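Acyl-CoA dehydrogenase (Bacillus subtilis, PDB 5LNX) catalyses the FAD-dependent oxidation of saturated acyl-CoA thioesters to 2,3-dehydroacyl-CoA, passing the electrons to an acceptor. Local coordinates at residues D[89-94]-D[119-124]; D[160-165]-D[184-189]; D[50-55]-D[65-70]; D[77-82]-D[200-205]. All coordinates share one frame; numbering follows the deposited sequence.

Contact 1. Residues D[89-94]-D[119-124]; sequences TSVGTN and GAFALT. With FAD (flavin-adenine dinucleotide), chain S.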
# COMPACT_ATOMS: atom_id res chain seq x y z
N THR D 89 -21.78 26.93 1.71
CA THR D 89 -22.44 26.98 0.39
C THR D 89 -23.22 25.75 -0.00
O THR D 89 -24.38 25.84 -0.37
CB THR D 89 -21.40 27.18 -0.71
OG1 THR D 89 -20.49 28.20 -0.28
CG2 THR D 89 -22.05 27.55 -2.03
N SER D 90 -22.54 24.61 0.06
CA SER D 90 -22.98 23.37 -0.55
C SER D 90 -24.10 22.68 0.27
O SER D 90 -24.94 21.95 -0.27
CB SER D 90 -21.76 22.47 -0.63
OG SER D 90 -21.38 22.05 0.67
N VAL D 91 -24.02 22.85 1.58
CA VAL D 91 -25.00 22.25 2.50
C VAL D 91 -25.66 23.23 3.49
O VAL D 91 -26.66 22.89 4.12
CB VAL D 91 -24.38 21.07 3.27
CG1 VAL D 91 -23.99 19.97 2.29
CG2 VAL D 91 -23.20 21.52 4.11
N GLY D 92 -25.13 24.45 3.59
CA GLY D 92 -25.77 25.53 4.35
C GLY D 92 -26.66 26.45 3.54
O GLY D 92 -27.60 27.03 4.07
N THR D 93 -26.36 26.62 2.26
CA THR D 93 -27.09 27.58 1.41
C THR D 93 -27.82 26.86 0.26
O THR D 93 -28.96 27.21 -0.09
CB THR D 93 -26.22 28.75 0.86
OG1 THR D 93 -25.65 28.30 -0.36
CG2 THR D 93 -25.10 29.20 1.81
N ASN D 94 -27.18 25.86 -0.34
CA ASN D 94 -27.72 25.16 -1.52
C ASN D 94 -29.03 24.42 -1.26
O ASN D 94 -29.91 24.38 -2.12
CB ASN D 94 -26.68 24.19 -2.13
CG ASN D 94 -25.70 24.87 -3.09
OD1 ASN D 94 -25.74 26.08 -3.30
ND2 ASN D 94 -24.85 24.07 -3.71
N GLY D 119 -23.60 29.86 7.17
CA GLY D 119 -24.44 28.69 7.02
C GLY D 119 -23.85 27.45 7.67
O GLY D 119 -22.64 27.26 7.73
N ALA D 120 -24.74 26.56 8.10
CA ALA D 120 -24.35 25.34 8.78
C ALA D 120 -25.32 24.23 8.34
O ALA D 120 -26.36 24.54 7.77
CB ALA D 120 -24.45 25.52 10.27
N PHE D 121 -25.03 22.99 8.73
CA PHE D 121 -25.72 21.77 8.18
C PHE D 121 -26.37 20.72 9.06
O PHE D 121 -27.16 19.90 8.58
CB PHE D 121 -24.82 21.14 7.10
CG PHE D 121 -25.36 19.88 6.50
CD1 PHE D 121 -26.47 19.92 5.66
CD2 PHE D 121 -24.72 18.66 6.72
CE1 PHE D 121 -26.92 18.77 5.04
CE2 PHE D 121 -25.18 17.50 6.12
CZ PHE D 121 -26.28 17.55 5.28
N ALA D 122 -26.14 20.75 10.34
CA ALA D 122 -27.00 19.96 11.22
C ALA D 122 -27.74 18.66 10.75
O ALA D 122 -28.98 18.55 10.84
CB ALA D 122 -27.95 20.79 12.07
N LEU D 123 -26.96 17.61 10.49
CA LEU D 123 -27.48 16.24 10.28
C LEU D 123 -27.06 15.23 11.35
O LEU D 123 -27.91 14.57 11.98
CB LEU D 123 -27.01 15.74 8.92
CG LEU D 123 -27.34 14.32 8.50
CD1 LEU D 123 -28.84 14.06 8.46
CD2 LEU D 123 -26.69 14.08 7.14
N THR D 124 -25.76 15.17 11.59
CA THR D 124 -25.16 14.14 12.46
C THR D 124 -25.57 14.23 13.95
O THR D 124 -25.73 15.34 14.51
CB THR D 124 -23.60 14.20 12.37
OG1 THR D 124 -23.23 14.10 10.99
CG2 THR D 124 -22.93 13.07 13.15
PA FAD S . -19.47 6.11 12.58
O1A FAD S . -20.25 6.53 11.35
O2A FAD S . -20.08 5.37 13.73
O5B FAD S . -18.29 5.18 12.01
C5B FAD S . -17.20 4.68 12.76
C4B FAD S . -16.31 3.95 11.76
O4B FAD S . -17.03 2.81 11.36
C3B FAD S . -16.02 4.77 10.51
O3B FAD S . -14.72 4.48 9.98
C2B FAD S . -17.04 4.30 9.51
O2B FAD S . -16.47 4.20 8.22
C1B FAD S . -17.32 2.90 9.98
N9A FAD S . -18.66 2.40 9.74
C8A FAD S . -19.77 2.52 10.51
N7A FAD S . -20.80 1.80 9.95
C5A FAD S . -20.32 1.23 8.81
C6A FAD S . -20.81 0.34 7.75
N6A FAD S . -22.08 -0.10 7.73
N1A FAD S . -19.94 -0.05 6.79
C2A FAD S . -18.65 0.33 6.74
N3A FAD S . -18.15 1.14 7.68
C4A FAD S . -18.91 1.60 8.71
N1 FAD S . -21.87 16.28 10.63
C2 FAD S . -22.82 17.09 10.10
O2 FAD S . -23.99 16.68 10.09
N3 FAD S . -22.56 18.31 9.58
C4 FAD S . -21.32 18.81 9.55
O4 FAD S . -21.08 19.95 9.07
C4X FAD S . -20.24 17.99 10.13
N5 FAD S . -18.97 18.44 10.14
C5X FAD S . -17.98 17.70 10.69
C6 FAD S . -16.72 18.25 10.74
C7 FAD S . -15.66 17.54 11.25
C7M FAD S . -14.31 18.21 11.15
C8 FAD S . -15.90 16.18 11.80
C8M FAD S . -14.80 15.33 12.39
C9 FAD S . -17.16 15.65 11.79
C9A FAD S . -18.24 16.35 11.25
N10 FAD S . -19.58 15.85 11.27
C10 FAD S . -20.59 16.66 10.68
C1' FAD S . -19.90 14.50 11.75
C2' FAD S . -19.44 13.47 10.69
O2' FAD S . -20.16 13.55 9.44
C3' FAD S . -19.49 12.06 11.25
O3' FAD S . -18.35 11.88 12.08
C4' FAD S . -19.55 11.02 10.14
O4' FAD S . -20.81 11.12 9.46
C5' FAD S . -19.31 9.58 10.65
O5' FAD S . -20.12 9.15 11.75
P FAD S . -19.53 8.82 13.23
O1P FAD S . -20.63 8.37 14.17
O2P FAD S . -18.65 9.96 13.67
O3P FAD S . -18.72 7.42 13.16
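V91 sits over one face of the F121 ring. Its CB lies 3.8 Å from the centroid of the F121 ring and 29° off the ring normal, a CH-pi contact. V91 CG2 leans on the base of the same side chain, 3.4 Å from F121 CB. CG of F121 is anti to its own nitrogen (chi1 178°), which swings the ring between V91 and the flavin. At the edge of the ring, near its plane, F121 CD2 approaches FAD N3 at 3.6 Å. F167 and L237 add further packing round F121. An alanine in place of F121 would probably leave V91 without its aromatic partner and open a gap beside FAD N3. Backbone packing continues the contact beyond the ring. G92 CA rests 3.6 Å from A120 O. The two glycines let the backbones come near, with G92 CA and G119 CA 4.3 Å apart. The polar grip falls on the flavin. FAD O2 takes two N-H groups, from L123 N at 3.1 Å and from T124 N at 2.8 Å; the second is the straighter, at 164°. T124 OG1 donates to FAD N1 at 2.6 Å. These donors would probably draw electron density toward the N1 and O2 side of the ring system. A122, L123 and T124 begin the acyl-CoA dehydrogenase signature sequence, and the arrangement is that of the flavin site of this family, where the end of an N-terminal-domain helix backs the middle-domain loop that holds the pyrimidine edge.

Contact 2. Residues D[160-165]-D[184-189]; sequences AADIYI and VEKNTP
An antiparallel beta hairpin of the middle domain, made of strands 163-169 and 179-185, joins I163 to E185 and Y164 to V184. The second pair is the hydrogen-bonded one. Y164 N donates to V184 O at 2.7 Å, almost straight at 175°. V184 N returns a bond to Y164 O at 3.0 Å, reaching it from above the carbonyl plane. I163 and E185 form the non-hydrogen-bonded pair. Their side chains run side by side on one face of the sheet, with I163 CD1 4.1 Å from E185 CG. Y164 and V184 share the other face. Past the paired strands, K186 N donates to D162 O at 2.9 Å, which carries the backbone pairing into the turn that E185 starts. The K186 side chain runs alongside that of D162. Its aliphatic part passes A161 O, with K186 CD 3.4 Å away, and a bend at chi4 (-75°) brings K186 NZ to D162 OD1. That salt bridge is weak, at 3.3 Å, and lies toward solvent, while the other oxygen, D162 OD2, accepts from L118 N. CG of Y164 is anti to its carbonyl carbon (chi1 -59°), which sets the ring with K186 CB at its edge and A161 CB over a face; Y164 OH bonds to G159 N, and the ring meets F191 edge-to-face. Strand 119-120 runs parallel to 163-169 on its far side from 179-185, and helix 102-114 covers the I163 and E185 face, with Y108 touching I163 and bonding to E185 OE1.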
# COMPACT_ATOMS: atom_id res chain seq x y z
N ALA D 160 -20.75 30.18 15.00
CA ALA D 160 -20.50 31.26 14.05
C ALA D 160 -21.72 31.39 13.18
O ALA D 160 -22.02 32.45 12.64
CB ALA D 160 -19.27 30.96 13.20
N ALA D 161 -22.40 30.28 12.99
CA ALA D 161 -23.45 30.20 11.99
C ALA D 161 -24.75 30.88 12.44
O ALA D 161 -25.13 30.81 13.61
CB ALA D 161 -23.71 28.76 11.60
N ASP D 162 -25.40 31.51 11.46
CA ASP D 162 -26.68 32.23 11.61
C ASP D 162 -27.87 31.36 11.18
O ASP D 162 -28.97 31.46 11.75
CB ASP D 162 -26.67 33.51 10.76
CG ASP D 162 -25.55 34.46 11.12
OD1 ASP D 162 -25.67 35.17 12.14
OD2 ASP D 162 -24.53 34.47 10.39
N ILE D 163 -27.65 30.57 10.14
CA ILE D 163 -28.63 29.64 9.61
C ILE D 163 -28.09 28.22 9.76
O ILE D 163 -26.95 27.94 9.39
CB ILE D 163 -28.87 29.88 8.09
CG1 ILE D 163 -29.55 31.23 7.85
CG2 ILE D 163 -29.57 28.69 7.45
CD1 ILE D 163 -31.01 31.35 8.22
N TYR D 164 -28.94 27.32 10.27
CA TYR D 164 -28.62 25.87 10.34
C TYR D 164 -29.67 25.03 9.60
O TYR D 164 -30.80 24.87 10.07
CB TYR D 164 -28.52 25.37 11.78
CG TYR D 164 -27.47 26.03 12.64
CD1 TYR D 164 -27.66 27.32 13.11
CD2 TYR D 164 -26.34 25.33 13.09
CE1 TYR D 164 -26.72 27.94 13.94
CE2 TYR D 164 -25.41 25.95 13.92
CZ TYR D 164 -25.61 27.25 14.34
OH TYR D 164 -24.69 27.89 15.14
N ILE D 165 -29.27 24.46 8.46
CA ILE D 165 -30.10 23.50 7.72
C ILE D 165 -30.15 22.21 8.53
O ILE D 165 -29.14 21.50 8.65
CB ILE D 165 -29.58 23.20 6.30
CG1 ILE D 165 -29.40 24.48 5.49
CG2 ILE D 165 -30.52 22.24 5.60
CD1 ILE D 165 -30.51 25.52 5.62
N VAL D 184 -33.33 26.47 10.24
CA VAL D 184 -33.27 26.94 11.63
C VAL D 184 -32.38 28.17 11.76
O VAL D 184 -31.23 28.15 11.34
CB VAL D 184 -32.78 25.86 12.60
CG1 VAL D 184 -32.87 26.35 14.05
CG2 VAL D 184 -33.61 24.59 12.43
N GLU D 185 -32.92 29.22 12.37
CA GLU D 185 -32.21 30.45 12.64
C GLU D 185 -31.60 30.40 14.03
O GLU D 185 -32.17 29.81 14.95
CB GLU D 185 -33.15 31.66 12.54
CG GLU D 185 -33.79 31.83 11.17
CD GLU D 185 -34.68 33.06 11.03
OE1 GLU D 185 -35.70 33.06 10.27
OE2 GLU D 185 -34.34 34.08 11.65
N LYS D 186 -30.46 31.06 14.18
CA LYS D 186 -29.59 30.90 15.37
C LYS D 186 -30.22 31.45 16.67
O LYS D 186 -30.05 30.87 17.75
CB LYS D 186 -28.21 31.52 15.08
CG LYS D 186 -28.02 32.99 15.46
CD LYS D 186 -26.55 33.39 15.32
CE LYS D 186 -26.25 34.72 16.01
NZ LYS D 186 -26.77 35.87 15.22
N ASN D 187 -30.97 32.53 16.55
CA ASN D 187 -31.69 33.14 17.68
C ASN D 187 -33.03 32.45 18.05
O ASN D 187 -33.91 33.06 18.66
CB ASN D 187 -31.89 34.65 17.40
CG ASN D 187 -30.57 35.41 17.29
OD1 ASN D 187 -29.57 35.07 17.94
ND2 ASN D 187 -30.58 36.47 16.50
N THR D 188 -33.16 31.18 17.69
CA THR D 188 -34.38 30.42 17.91
C THR D 188 -34.49 30.07 19.41
O THR D 188 -33.52 29.60 20.02
CB THR D 188 -34.33 29.16 17.01
OG1 THR D 188 -35.63 28.59 16.79
N PRO D 189 -35.67 30.35 20.02
CA PRO D 189 -35.97 29.96 21.41
C PRO D 189 -35.79 28.45 21.62
O PRO D 189 -36.30 27.67 20.82
CB PRO D 189 -37.44 30.34 21.58
CG PRO D 189 -37.68 31.42 20.59
CD PRO D 189 -36.77 31.13 19.43

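Contact 3. Residues D[50-55]-D[65-70]; sequences GIPVPE and VSYILA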
# COMPACT_ATOMS: atom_id res chain seq x y z
N GLY D 50 -21.02 33.14 -2.04
CA GLY D 50 -22.15 32.61 -2.77
C GLY D 50 -21.85 32.42 -4.23
O GLY D 50 -22.51 32.97 -5.09
N ILE D 51 -20.84 31.61 -4.52
CA ILE D 51 -20.23 31.59 -5.87
C ILE D 51 -21.09 30.87 -6.92
O ILE D 51 -21.26 31.38 -8.02
CB ILE D 51 -18.81 30.99 -5.86
CG1 ILE D 51 -17.96 31.74 -4.81
CG2 ILE D 51 -18.21 30.99 -7.28
CD1 ILE D 51 -16.47 31.51 -4.92
N PRO D 52 -21.66 29.69 -6.57
CA PRO D 52 -22.56 29.02 -7.49
C PRO D 52 -24.03 29.39 -7.24
O PRO D 52 -24.94 28.70 -7.71
CB PRO D 52 -22.29 27.54 -7.18
CG PRO D 52 -21.82 27.51 -5.76
CD PRO D 52 -21.57 28.93 -5.31
N VAL D 53 -24.25 30.47 -6.50
CA VAL D 53 -25.58 31.04 -6.30
C VAL D 53 -25.89 32.01 -7.45
O VAL D 53 -25.00 32.72 -7.90
CB VAL D 53 -25.67 31.84 -4.98
CG1 VAL D 53 -27.11 32.26 -4.71
CG2 VAL D 53 -25.12 31.03 -3.80
N PRO D 54 -27.13 32.01 -7.96
CA PRO D 54 -27.42 33.01 -8.98
C PRO D 54 -27.52 34.42 -8.43
O PRO D 54 -27.68 34.63 -7.24
CB PRO D 54 -28.75 32.55 -9.55
CG PRO D 54 -28.78 31.09 -9.31
CD PRO D 54 -28.09 30.89 -8.01
N GLU D 55 -27.43 35.37 -9.35
CA GLU D 55 -27.34 36.81 -9.06
C GLU D 55 -28.65 37.36 -8.57
O GLU D 55 -28.69 38.24 -7.70
CB GLU D 55 -26.97 37.48 -10.40
CG GLU D 55 -26.69 39.00 -10.41
CD GLU D 55 -25.26 39.30 -10.85
OE1 GLU D 55 -24.83 40.49 -10.79
OE2 GLU D 55 -24.57 38.31 -11.25
N VAL D 65 -17.97 24.34 -11.25
CA VAL D 65 -16.51 24.19 -11.46
C VAL D 65 -15.75 25.38 -10.83
O VAL D 65 -14.87 25.19 -10.01
CB VAL D 65 -16.16 24.07 -12.95
CG1 VAL D 65 -14.66 24.21 -13.19
CG2 VAL D 65 -16.67 22.74 -13.49
N SER D 66 -16.16 26.60 -11.18
CA SER D 66 -15.59 27.81 -10.57
C SER D 66 -15.62 27.79 -9.04
O SER D 66 -14.69 28.24 -8.37
CB SER D 66 -16.36 29.03 -11.06
OG SER D 66 -16.34 29.12 -12.47
N TYR D 67 -16.73 27.28 -8.50
CA TYR D 67 -16.93 27.22 -7.06
C TYR D 67 -15.99 26.21 -6.42
O TYR D 67 -15.38 26.47 -5.39
CB TYR D 67 -18.39 26.84 -6.77
CG TYR D 67 -18.61 26.22 -5.40
CD1 TYR D 67 -18.43 26.96 -4.25
CD2 TYR D 67 -18.95 24.88 -5.28
CE1 TYR D 67 -18.63 26.41 -3.00
CE2 TYR D 67 -19.13 24.31 -4.04
CZ TYR D 67 -18.98 25.07 -2.90
OH TYR D 67 -19.16 24.49 -1.66
N ILE D 68 -15.96 25.02 -6.99
CA ILE D 68 -15.12 23.93 -6.49
C ILE D 68 -13.67 24.32 -6.66
O ILE D 68 -12.83 24.06 -5.79
CB ILE D 68 -15.34 22.64 -7.30
CG1 ILE D 68 -16.30 21.71 -6.57
CG2 ILE D 68 -14.24 21.62 -7.09
CD1 ILE D 68 -17.79 21.85 -6.36
N LEU D 69 -13.40 24.96 -7.78
CA LEU D 69 -12.10 25.58 -8.05
C LEU D 69 -11.66 26.50 -6.93
O LEU D 69 -10.52 26.46 -6.46
CB LEU D 69 -12.19 26.34 -9.37
CG LEU D 69 -11.07 27.14 -9.95
CD1 LEU D 69 -10.16 26.20 -10.74
CD2 LEU D 69 -11.66 28.18 -10.89
N ALA D 70 -12.58 27.34 -6.48
CA ALA D 70 -12.31 28.25 -5.38
C ALA D 70 -11.85 27.46 -4.16
O ALA D 70 -10.74 27.65 -3.66
CB ALA D 70 -13.54 29.10 -5.05
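The tight part of this contact is P52 against Y67, with the proline across a face of the tyrosine ring. P52 CG is 3.5 Å from Y67 CG and 3.9 Å from the centroid of the Y67 ring, 28° off the ring normal, a CH-pi contact. The same P52 CG also reaches Y67 CB at 3.6 Å. CG of Y67 stands roughly anti to its nitrogen (chi1 157°), which lays the ring against the proline. I51 packs less closely. Its CG2 touches the root of the tyrosine, 4.2 Å from Y67 CB. The other branch extends further along the helix, since chi2 is near trans (-165°), and I51 CD1 meets A70 CB at 3.8 Å. I51 is buried, whereas P52 keeps some exposure. Beyond P52 the loop departs from the helix and reaches solvent at E55. A serine in place of Y67 would probably leave P52 without the ring it rests on and open a gap toward S90. The contact pins the loop after helix 37-45 against helix 64-77. M10 of helix 9-32 packs on I51, and T89 of helix 79-90 touches both P52 and Y67.

Contact 4. Residues D[77-82]-D[200-205]; sequences ISAAVG and LGLYGS
A79 and A80, in the first turn of helix 79-90, meet the loop 200-205 through L202, Y203 and S205. S78 comes just before them and is the N-cap of the helix. S78 OG accepts from V81 N at 3.1 Å, nearly straight at 172°, which satisfies an N-H of the first turn. A79 follows. Its methyl group touches the end of the leucine, with A79 CB 3.9 Å from L202 CD2. A80 makes the broadest contact. L202 CD2 lies 3.8 Å from A80 N, so one leucine methyl spans two residues of the helix. A80 CB faces Y203 O. A80 CB also packs on the next part of the loop, 4.4 Å from S205 CB. The loop holds its own shape through S205 N, which bonds to L202 O at 3.0 Å. D353 accepts from the N-H of L202. With L202 CG anti to the carbonyl carbon, CD1 is the extended branch (chi2 -170°), and the other methyl, CD2, is the one turned to A79 and A80. V356 and Y360 also pack on L202. Y341 of the second subunit touches it as well, and Y203 makes a cation-pi contact with R352. L202 belongs to the FAD pocket and touches the cofactor. Through L202 the contact forms part of the wall of the flavin site, with the first turn of helix 79-90 behind that leucine, where the N-terminal helical domain meets a loop of the middle domain.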
# COMPACT_ATOMS: atom_id res chain seq x y z
N ILE D 77 -3.82 26.87 0.77
CA ILE D 77 -3.42 27.70 1.91
C ILE D 77 -4.02 27.29 3.26
O ILE D 77 -3.34 27.29 4.26
CB ILE D 77 -3.80 29.18 1.61
CG1 ILE D 77 -3.10 29.66 0.31
N SER D 78 -5.32 26.98 3.29
CA SER D 78 -6.01 26.62 4.54
C SER D 78 -7.18 25.67 4.32
O SER D 78 -8.19 26.03 3.71
CB SER D 78 -6.54 27.84 5.26
OG SER D 78 -7.29 27.50 6.42
N ALA D 79 -7.03 24.46 4.81
CA ALA D 79 -8.07 23.45 4.74
C ALA D 79 -9.28 23.88 5.61
O ALA D 79 -10.43 23.73 5.20
CB ALA D 79 -7.48 22.11 5.20
N ALA D 80 -9.00 24.41 6.79
CA ALA D 80 -10.02 24.93 7.70
C ALA D 80 -10.93 25.90 6.98
O ALA D 80 -12.15 25.70 6.93
CB ALA D 80 -9.38 25.63 8.90
N VAL D 81 -10.36 26.97 6.45
CA VAL D 81 -11.18 27.99 5.77
C VAL D 81 -11.89 27.37 4.54
O VAL D 81 -13.00 27.79 4.18
CB VAL D 81 -10.46 29.37 5.54
N GLY D 82 -11.29 26.33 3.96
CA GLY D 82 -11.86 25.63 2.81
C GLY D 82 -13.16 24.92 3.15
O GLY D 82 -14.14 24.98 2.42
N LEU D 200 -8.19 17.24 16.55
CA LEU D 200 -6.82 16.99 16.03
C LEU D 200 -6.34 18.08 15.09
O LEU D 200 -5.17 18.43 15.09
CB LEU D 200 -6.75 15.64 15.30
N GLY D 201 -7.26 18.62 14.29
CA GLY D 201 -6.95 19.64 13.28
C GLY D 201 -8.13 20.49 12.82
O GLY D 201 -9.04 20.78 13.59
N LEU D 202 -8.09 20.95 11.57
CA LEU D 202 -8.93 22.07 11.12
C LEU D 202 -9.05 23.10 12.25
O LEU D 202 -10.14 23.39 12.76
CB LEU D 202 -10.32 21.59 10.71
CG LEU D 202 -10.40 20.60 9.54
CD1 LEU D 202 -11.84 20.43 9.11
CD2 LEU D 202 -9.56 21.02 8.34
N TYR D 203 -7.90 23.60 12.67
CA TYR D 203 -7.86 24.69 13.65
C TYR D 203 -8.35 25.97 12.91
O TYR D 203 -8.18 26.04 11.72
CB TYR D 203 -6.41 24.91 14.10
CG TYR D 203 -5.87 24.00 15.20
CD1 TYR D 203 -6.38 22.72 15.41
CD2 TYR D 203 -4.83 24.42 16.03
CE1 TYR D 203 -5.89 21.91 16.41
CE2 TYR D 203 -4.33 23.60 17.03
CZ TYR D 203 -4.86 22.34 17.22
OH TYR D 203 -4.37 21.53 18.22
N GLY D 204 -9.00 26.96 13.52
CA GLY D 204 -10.30 26.86 14.13
C GLY D 204 -11.53 27.04 13.20
O GLY D 204 -12.24 28.11 13.04
N SER D 205 -11.80 25.94 12.57
CA SER D 205 -13.14 25.70 12.08
C SER D 205 -14.02 25.27 13.27
O SER D 205 -13.92 24.15 13.73
CB SER D 205 -13.17 24.65 10.99
OG SER D 205 -14.51 24.29 10.72

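Contacts 1 and 2 share a sheet. A120 O and I165 N lie 3.0 Å apart, a probable hydrogen bond, and A120 CB packs on Y164 CD2 at 3.4 Å. Contact 3 reaches contact 1 from the helical side: Y67 OH lies 3.5 Å from S90 CB. Contact 4 uses the start of helix 79-90 and contact 1 its end. Their centres are about 17 Å apart, and both reach the FAD, contact 1 by hydrogen bonds and packing and contact 4 through L202. Contacts 2 and 3 stand back from it: the Y164 side chain is about 9 Å from the FAD and that of Y67 about 12 Å.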